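Local coordinates for protein DNA-binding response regulator, merR family (Colwellia psychrerythraea, PDB 3CNB) that probably binds DNA as a response regulator, this chain being its CheY-like signal receiver domain, with a predicted aspartyl phosphorylation site, at residues I13-D17 with M64-D68; G69-H74 with R101-A107. All blocks are in the same frame, centred on the assembly; numbering follows the deposited sequence.

Both contacts belong to one CheY-like receiver domain, and both involve the connection that follows strand 57-61. Contact 1 joins the end of strand 10-14 to the loop 64-68, beside the predicted phosphorylation site; contact 2 begins where that loop turns into helix 69-77 and packs this helix against helix 96-104 and the turn after it. Each runs from buried to exposed residues. In contact 1 methionine and isoleucine lie beneath a carboxylate that grips the backbone of the loop. Contact 2 has no direct hydrogen bond between its segments and relies on apolar packing and a cation-pi stack. The two meet where Met67 SD packs on Ile72 CG1.

Contact 1: I13-D17 with M64-D68; sequences IIEDD and MVGMD
The carboxylate of Asp16 reaches across to the backbone of Val65, whose N donates to OD2 at 3.1 Å. This bond is nearly straight and arrives on the syn side of the oxygen, although 34° out of the carboxylate plane. With chi1 at 54°, CG sits between the backbone N and the carbonyl carbon of Asp16, and the group faces the loop. A water ties the same OD2 to Val65 O, donating to both, so that OD2 holds Val65 N directly and Val65 O through the water. With an alanine here Val65 N would probably lose its acceptor and the water one of its anchors, and the loop would be freer to shift.

Below this polar layer lies Met64, its unbranched chain bent at chi3 (-81°) so that CE turns in under the backbone, 3.5 Å from Asp16 N. That N is buried with no hydrogen-bonding partner in the model. Met64 crosses Ile14 at about a right angle, CE lying 3.9 Å from Ile14 CG2. In the receiver fold, acidic residues after the first strand gather near the phosphorylatable aspartate, here probably Asp61; Glu15 has OE2 in a salt bridge with Lys113. Met67 comes to Ile14 from the far end of a type II turn, at an oblique angle, with its chain extended beyond CG. Its CE touches Ile14 CG2 at 3.7 Å, so this one branch meets both methionine methyls.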
loop_
_atom_site.group_PDB
_atom_site.type_symbol
_atom_site.label_atom_id
_atom_site.label_comp_id
_atom_site.label_asym_id
_atom_site.label_seq_id
_atom_site.Cartn_x
_atom_site.Cartn_y
_atom_site.Cartn_z
ATOM N N ILE A 13 -3.113 3.100 -4.211
ATOM C CA ILE A 13 -3.656 1.826 -3.770
ATOM C C ILE A 13 -3.539 0.812 -4.890
ATOM O O ILE A 13 -4.099 1.014 -5.966
ATOM C CB ILE A 13 -5.158 1.947 -3.328
ATOM C CG1 ILE A 13 -5.291 2.834 -2.093
ATOM C CG2 ILE A 13 -5.798 0.563 -3.060
ATOM C CD1 ILE A 13 -6.669 3.445 -1.976
ATOM N N ILE A 14 -2.827 -0.260 -4.636
ATOM C CA ILE A 14 -2.702 -1.364 -5.538
ATOM C C ILE A 14 -3.561 -2.531 -5.110
ATOM O O ILE A 14 -3.252 -3.207 -4.186
ATOM C CB ILE A 14 -1.268 -1.787 -5.658
ATOM C CG1 ILE A 14 -0.431 -0.683 -6.274
ATOM C CG2 ILE A 14 -1.158 -3.008 -6.431
ATOM C CD1 ILE A 14 0.975 -0.744 -6.020
ATOM N N GLU A 15 -4.640 -2.764 -5.827
ATOM C CA GLU A 15 -5.698 -3.660 -5.404
ATOM C C GLU A 15 -6.679 -4.050 -6.523
ATOM O O GLU A 15 -7.327 -3.217 -7.053
ATOM C CB GLU A 15 -6.449 -2.991 -4.272
ATOM C CG GLU A 15 -7.647 -3.693 -3.746
ATOM C CD GLU A 15 -7.329 -5.002 -3.141
ATOM O OE1 GLU A 15 -7.734 -5.993 -3.693
ATOM O OE2 GLU A 15 -6.661 -5.059 -2.150
ATOM N N ASP A 16 -6.814 -5.322 -6.847
ATOM C CA ASP A 16 -7.738 -5.721 -7.901
ATOM C C ASP A 16 -9.179 -5.921 -7.526
ATOM O O ASP A 16 -10.008 -5.988 -8.380
ATOM C CB ASP A 16 -7.229 -6.835 -8.826
ATOM C CG ASP A 16 -6.784 -8.046 -8.095
ATOM O OD1 ASP A 16 -6.915 -8.039 -6.887
ATOM O OD2 ASP A 16 -6.307 -8.991 -8.688
ATOM N N ASP A 17 -9.466 -5.993 -6.237
ATOM C CA ASP A 17 -10.842 -6.050 -5.741
ATOM C C ASP A 17 -11.423 -4.640 -5.774
ATOM O O ASP A 17 -11.058 -3.795 -4.962
ATOM C CB ASP A 17 -10.862 -6.640 -4.329
ATOM C CG ASP A 17 -12.268 -6.924 -3.803
ATOM O OD1 ASP A 17 -13.267 -6.346 -4.278
ATOM O OD2 ASP A 17 -12.360 -7.739 -2.864
ATOM N N MET A 64 -2.820 -9.644 -5.491
ATOM C CA MET A 64 -3.229 -9.161 -6.807
ATOM C C MET A 64 -2.788 -10.240 -7.800
ATOM O O MET A 64 -1.662 -10.749 -7.720
ATOM C CB MET A 64 -2.641 -7.772 -7.136
ATOM C CG MET A 64 -2.821 -7.353 -8.598
ATOM S SD MET A 64 -2.357 -5.688 -9.086
ATOM C CE MET A 64 -3.822 -4.859 -8.531
ATOM N N VAL A 65 -3.721 -10.630 -8.666
ATOM C CA VAL A 65 -3.514 -11.707 -9.631
ATOM C C VAL A 65 -2.562 -11.213 -10.717
ATOM O O VAL A 65 -2.779 -10.149 -11.299
ATOM C CB VAL A 65 -4.872 -12.171 -10.241
ATOM C CG1 VAL A 65 -4.680 -13.231 -11.328
ATOM C CG2 VAL A 65 -5.792 -12.701 -9.147
ATOM N N GLY A 66 -1.493 -11.967 -10.958
ATOM C CA GLY A 66 -0.554 -11.624 -12.031
ATOM C C GLY A 66 0.554 -10.646 -11.661
ATOM O O GLY A 66 1.184 -10.055 -12.545
ATOM N N MET A 67 0.778 -10.452 -10.362
ATOM C CA MET A 67 1.963 -9.732 -9.892
ATOM C C MET A 67 2.480 -10.292 -8.577
ATOM O O MET A 67 1.716 -10.766 -7.741
ATOM C CB MET A 67 1.762 -8.203 -9.834
ATOM C CG MET A 67 0.979 -7.640 -8.664
ATOM S SD MET A 67 1.427 -5.906 -8.270
ATOM C CE MET A 67 0.927 -6.028 -6.552
ATOM N N ASP A 68 3.794 -10.238 -8.416
ATOM C CA ASP A 68 4.441 -10.710 -7.219
ATOM C C ASP A 68 4.615 -9.488 -6.312
ATOM O O ASP A 68 5.501 -8.687 -6.548
ATOM C CB ASP A 68 5.786 -11.306 -7.628
ATOM C CG ASP A 68 6.558 -11.926 -6.471
ATOM O OD1 ASP A 68 7.460 -12.743 -6.755
ATOM O OD2 ASP A 68 6.308 -11.604 -5.296
HETATM O O HOH W 1 -4.756 -8.515 -11.407
#

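Contact 2: G69-H74 with R101-A107; sequences GFSICH and RIVALGA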
loop_
_atom_site.group_PDB
_atom_site.type_symbol
_atom_site.label_atom_id
_atom_site.label_comp_id
_atom_site.label_asym_id
_atom_site.label_seq_id
_atom_site.Cartn_x
_atom_site.Cartn_y
_atom_site.Cartn_z
ATOM N N GLY A 69 3.771 -9.365 -5.278
ATOM C CA GLY A 69 3.823 -8.230 -4.326
ATOM C C GLY A 69 5.124 -8.114 -3.547
ATOM O O GLY A 69 5.567 -7.009 -3.195
ATOM N N PHE A 70 5.759 -9.249 -3.287
ATOM C CA PHE A 70 7.034 -9.267 -2.561
ATOM C C PHE A 70 8.147 -8.617 -3.369
ATOM O O PHE A 70 8.931 -7.799 -2.859
ATOM C CB PHE A 70 7.389 -10.701 -2.184
ATOM C CG PHE A 70 6.390 -11.336 -1.252
ATOM C CD1 PHE A 70 6.532 -11.215 0.134
ATOM C CD2 PHE A 70 5.300 -12.034 -1.754
ATOM C CE1 PHE A 70 5.596 -11.796 1.001
ATOM C CE2 PHE A 70 4.371 -12.613 -0.913
ATOM C CZ PHE A 70 4.506 -12.495 0.469
ATOM N N SER A 71 8.157 -8.942 -4.659
ATOM C CA SER A 71 9.096 -8.399 -5.621
ATOM C C SER A 71 8.880 -6.894 -5.850
ATOM O O SER A 71 9.843 -6.113 -5.879
ATOM C CB SER A 71 8.932 -9.172 -6.950
ATOM O OG SER A 71 10.175 -9.321 -7.597
ATOM N N ILE A 72 7.613 -6.512 -6.032
ATOM C CA ILE A 72 7.186 -5.127 -6.222
ATOM C C ILE A 72 7.609 -4.265 -5.019
ATOM O O ILE A 72 8.176 -3.175 -5.184
ATOM C CB ILE A 72 5.661 -5.047 -6.455
ATOM C CG1 ILE A 72 5.340 -5.234 -7.942
ATOM C CG2 ILE A 72 5.129 -3.634 -6.173
ATOM C CD1 ILE A 72 5.363 -6.613 -8.488
ATOM N N CYS A 73 7.361 -4.773 -3.816
ATOM C CA CYS A 73 7.786 -4.085 -2.581
ATOM C C CYS A 73 9.299 -3.897 -2.525
ATOM O O CYS A 73 9.792 -2.811 -2.220
ATOM C CB CYS A 73 7.336 -4.864 -1.348
ATOM S SG CYS A 73 7.742 -4.042 0.226
ATOM N N HIS A 74 10.031 -4.962 -2.825
ATOM C CA HIS A 74 11.480 -4.896 -2.903
ATOM C C HIS A 74 11.947 -3.856 -3.918
ATOM O O HIS A 74 12.799 -3.020 -3.594
ATOM C CB HIS A 74 12.036 -6.274 -3.254
ATOM C CG HIS A 74 13.528 -6.327 -3.303
ATOM N ND1 HIS A 74 14.325 -5.775 -2.323
ATOM C CD2 HIS A 74 14.368 -6.889 -4.202
ATOM C CE1 HIS A 74 15.593 -5.987 -2.623
ATOM N NE2 HIS A 74 15.645 -6.668 -3.753
ATOM N N ARG A 101 8.542 -11.835 5.554
ATOM C CA ARG A 101 9.107 -11.590 4.217
ATOM C C ARG A 101 8.798 -10.197 3.722
ATOM O O ARG A 101 9.690 -9.482 3.275
ATOM C CB ARG A 101 8.521 -12.571 3.210
ATOM C CG ARG A 101 9.208 -13.886 3.145
ATOM C CD ARG A 101 8.671 -14.652 1.952
ATOM N NE ARG A 101 9.189 -14.137 0.693
ATOM C CZ ARG A 101 8.573 -14.263 -0.477
ATOM N NH1 ARG A 101 7.396 -14.879 -0.554
ATOM N NH2 ARG A 101 9.139 -13.769 -1.570
ATOM N N ILE A 102 7.525 -9.811 3.772
ATOM C CA ILE A 102 7.168 -8.494 3.281
ATOM C C ILE A 102 7.841 -7.355 4.077
ATOM O O ILE A 102 8.340 -6.367 3.495
ATOM C CB ILE A 102 5.633 -8.314 3.090
ATOM C CG1 ILE A 102 5.349 -7.223 2.049
ATOM C CG2 ILE A 102 4.902 -8.026 4.429
ATOM C CD1 ILE A 102 5.818 -7.549 0.625
ATOM N N VAL A 103 7.894 -7.507 5.399
ATOM C CA VAL A 103 8.528 -6.521 6.237
ATOM C C VAL A 103 10.035 -6.443 5.943
ATOM O O VAL A 103 10.591 -5.338 5.796
ATOM C CB VAL A 103 8.185 -6.748 7.754
ATOM C CG1 VAL A 103 9.041 -5.885 8.640
ATOM C CG2 VAL A 103 6.692 -6.442 7.988
ATOM N N ALA A 104 10.682 -7.597 5.797
ATOM C CA ALA A 104 12.135 -7.617 5.530
ATOM C C ALA A 104 12.464 -7.003 4.165
ATOM O O ALA A 104 13.555 -6.475 3.970
ATOM C CB ALA A 104 12.658 -9.018 5.594
ATOM N N LEU A 105 11.492 -7.042 3.253
ATOM C CA LEU A 105 11.599 -6.424 1.921
ATOM C C LEU A 105 11.321 -4.919 1.893
ATOM O O LEU A 105 11.449 -4.294 0.837
ATOM C CB LEU A 105 10.730 -7.180 0.915
ATOM C CG LEU A 105 11.342 -8.545 0.560
ATOM C CD1 LEU A 105 10.379 -9.410 -0.218
ATOM C CD2 LEU A 105 12.683 -8.413 -0.209
ATOM N N GLY A 106 10.970 -4.338 3.049
ATOM C CA GLY A 106 10.793 -2.899 3.162
ATOM C C GLY A 106 9.416 -2.339 3.527
ATOM O O GLY A 106 9.303 -1.151 3.807
ATOM N N ALA A 107 8.375 -3.166 3.524
ATOM C CA ALA A 107 7.042 -2.756 4.007
ATOM C C ALA A 107 7.086 -2.407 5.511
ATOM O O ALA A 107 7.824 -3.041 6.256
ATOM C CB ALA A 107 6.027 -3.855 3.756
HETATM O O HOH W 2 14.169 -3.894 0.218
#
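Phe70 lays one face of its ring against the guanidinium of Arg101, the two planes only 11° apart. Arg101 CZ stands 3.9 Å from the ring centroid, a cation-pi stack that suits a charged chain at an exposed helix edge. This pairs neighbouring helices of the receiver domain's alternating beta-alpha fold, 69-77 and 96-104. Arg101 bends at chi3 (75°), which folds the guanidinium back over the ring. At the ring's edge, near its plane, lies Leu105 CD1, which also touches Phe70 CB at 3.8 Å.

Deeper in, Ile102 sends CG1 anti to its own backbone N (chi1 -155°), and CD1 thereby reaches Cys73 CB at 3.7 Å as well as the Phe70 ring. Cys73, small enough for close helix packing, points SG at the turn, 3.9 Å from Ala107 CB. Strand 86-91 lies beneath, Val87 touching both Cys73 and Ala107. Gly106, with positive phi, ends the helix in a Schellman motif that carries the chain past this sulfur. On the outer side Leu105 CD2 meets the His74 ring obliquely, and a water in the plane of that ring links ND1 to Leu105 O, donating to the carbonyl at 2.8 Å.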